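Local coordinates for type 3 secretion system regulator YopR (Yersinia pestis, PDB 1Z21), which may regulate assembly of the type III secretion injectisome, possibly by controlling secretion or polymerisation of the needle protein, and is involved in pathogenesis, at residues 94-97 with 98-102. Numbering follows the deposited sequence.
Sequences PYLS and ELINK
The carbonyl oxygen of Leu96 accepts the backbone N-H of Ile100, with N and O 2.9 Å apart and an N-H...O angle of 158°. The Ile100 side chain folds back over the same oxygen: its CG1 carbon lies 3.2 Å from Leu96 O. That position follows from chi1 of -74°, which sets CG1 beside the backbone N. Further out, Ile100 CD1 reaches Leu96 CG at 4.1 Å, and the two side chains meet at a slant. The Ile100 to Leu96 bond is the usual i to i+4 bond of an alpha helix. Three more such bonds run from Glu98 N to Pro94 O, Leu99 N to Tyr95 O and Asn101 N to Ser97 O. The first is the most bent, at 143°, and its donor stands above the carbonyl plane of Pro94. One step round the helix, Leu99 CD2 touches Tyr95 CE2 at 4.1 Å, coming obliquely to the ring. The ring's far end is fixed by a hydrogen bond between Tyr95 OH and Asp55 OD2, while Ser97 OG is hydrogen-bonded to the carbonyl oxygen of Leu93, the residue just before the helix. On a more open side, Lys102 NZ forms a salt bridge with Glu98 OE2 at 3.3 Å, again four residues apart.

The segment is the start of helix 94-107, the last helix of the YopR core domain. Leu96 packs on Leu39 and Leu40 of helix 25-43, and Tyr95 on Phe43 of the same helix. Leu99 meets Leu59 of helix 52-66, while Ile100 rests on Val80 and Leu81 of helix 71-82.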
loop_
_atom_site.group_PDB
_atom_site.type_symbol
_atom_site.label_atom_id
_atom_site.label_comp_id
_atom_site.label_asym_id
_atom_site.label_seq_id
_atom_site.Cartn_x
_atom_site.Cartn_y
_atom_site.Cartn_z
ATOM N N PRO A 94 -7.601 -8.373 10.252
ATOM C CA PRO A 94 -7.255 -7.305 11.190
ATOM C C PRO A 94 -5.751 -7.172 11.394
ATOM O O PRO A 94 -5.302 -6.110 11.805
ATOM C CB PRO A 94 -7.955 -7.723 12.487
ATOM C CG PRO A 94 -8.163 -9.195 12.377
ATOM C CD PRO A 94 -8.231 -9.528 10.926
ATOM N N TYR A 95 -5.002 -8.228 11.104
ATOM C CA TYR A 95 -3.560 -8.206 11.249
ATOM C C TYR A 95 -2.942 -7.208 10.290
ATOM O O TYR A 95 -2.211 -6.323 10.718
ATOM C CB TYR A 95 -2.972 -9.590 10.999
ATOM C CG TYR A 95 -1.553 -9.759 11.474
ATOM C CD1 TYR A 95 -1.286 -10.381 12.687
ATOM C CD2 TYR A 95 -0.472 -9.320 10.703
ATOM C CE1 TYR A 95 0.011 -10.552 13.130
ATOM C CE2 TYR A 95 0.836 -9.492 11.137
ATOM C CZ TYR A 95 1.068 -10.106 12.359
ATOM O OH TYR A 95 2.347 -10.293 12.817
ATOM N N LEU A 96 -3.245 -7.349 9.000
ATOM C CA LEU A 96 -2.676 -6.458 7.980
ATOM C C LEU A 96 -3.238 -5.052 8.146
ATOM O O LEU A 96 -2.528 -4.061 7.992
ATOM C CB LEU A 96 -2.939 -6.994 6.563
ATOM C CG LEU A 96 -2.404 -6.155 5.385
ATOM C CD1 LEU A 96 -0.916 -5.825 5.521
ATOM C CD2 LEU A 96 -2.659 -6.855 4.048
ATOM N N SER A 97 -4.517 -4.965 8.481
ATOM C CA SER A 97 -5.147 -3.682 8.719
ATOM C C SER A 97 -4.459 -2.931 9.851
ATOM O O SER A 97 -4.247 -1.727 9.765
ATOM C CB SER A 97 -6.628 -3.883 9.019
ATOM O OG SER A 97 -7.254 -4.443 7.888
ATOM N N GLU A 98 -4.093 -3.655 10.908
ATOM C CA GLU A 98 -3.451 -3.046 12.073
ATOM C C GLU A 98 -2.032 -2.605 11.735
ATOM O O GLU A 98 -1.600 -1.528 12.135
ATOM C CB GLU A 98 -3.426 -4.015 13.256
ATOM C CG GLU A 98 -2.668 -3.504 14.479
ATOM C CD GLU A 98 -3.236 -2.227 15.064
ATOM O OE1 GLU A 98 -4.368 -1.847 14.707
ATOM O OE2 GLU A 98 -2.549 -1.599 15.900
ATOM N N LEU A 99 -1.319 -3.454 11.006
ATOM C CA LEU A 99 0.009 -3.129 10.491
ATOM C C LEU A 99 -0.001 -1.838 9.688
ATOM O O LEU A 99 0.870 -0.987 9.843
ATOM C CB LEU A 99 0.485 -4.239 9.555
ATOM C CG LEU A 99 1.815 -4.910 9.801
ATOM C CD1 LEU A 99 1.993 -5.240 11.282
ATOM C CD2 LEU A 99 1.847 -6.169 8.941
ATOM N N ILE A 100 -0.982 -1.723 8.794
ATOM C CA ILE A 100 -1.101 -0.570 7.924
ATOM C C ILE A 100 -1.307 0.675 8.748
ATOM O O ILE A 100 -0.670 1.704 8.529
ATOM C CB ILE A 100 -2.252 -0.764 6.923
ATOM C CG1 ILE A 100 -1.817 -1.769 5.856
ATOM C CG2 ILE A 100 -2.644 0.577 6.289
ATOM C CD1 ILE A 100 -2.920 -2.138 4.878
ATOM N N ASN A 101 -2.189 0.578 9.728
ATOM C CA ASN A 101 -2.465 1.718 10.563
ATOM C C ASN A 101 -1.248 2.162 11.393
ATOM O O ASN A 101 -1.063 3.348 11.594
ATOM C CB ASN A 101 -3.732 1.463 11.378
ATOM C CG ASN A 101 -5.002 1.465 10.483
ATOM O OD1 ASN A 101 -5.256 2.427 9.732
ATOM N ND2 ASN A 101 -5.771 0.383 10.531
ATOM N N LYS A 102 -0.404 1.223 11.817
ATOM C CA LYS A 102 0.826 1.582 12.530
ATOM C C LYS A 102 1.813 2.311 11.616
ATOM O O LYS A 102 2.428 3.291 12.024
ATOM C CB LYS A 102 1.473 0.345 13.165
ATOM C CG LYS A 102 0.668 -0.208 14.313
ATOM C CD LYS A 102 1.483 -1.054 15.216
ATOM C CE LYS A 102 0.632 -1.651 16.319
ATOM N NZ LYS A 102 0.243 -0.635 17.320
#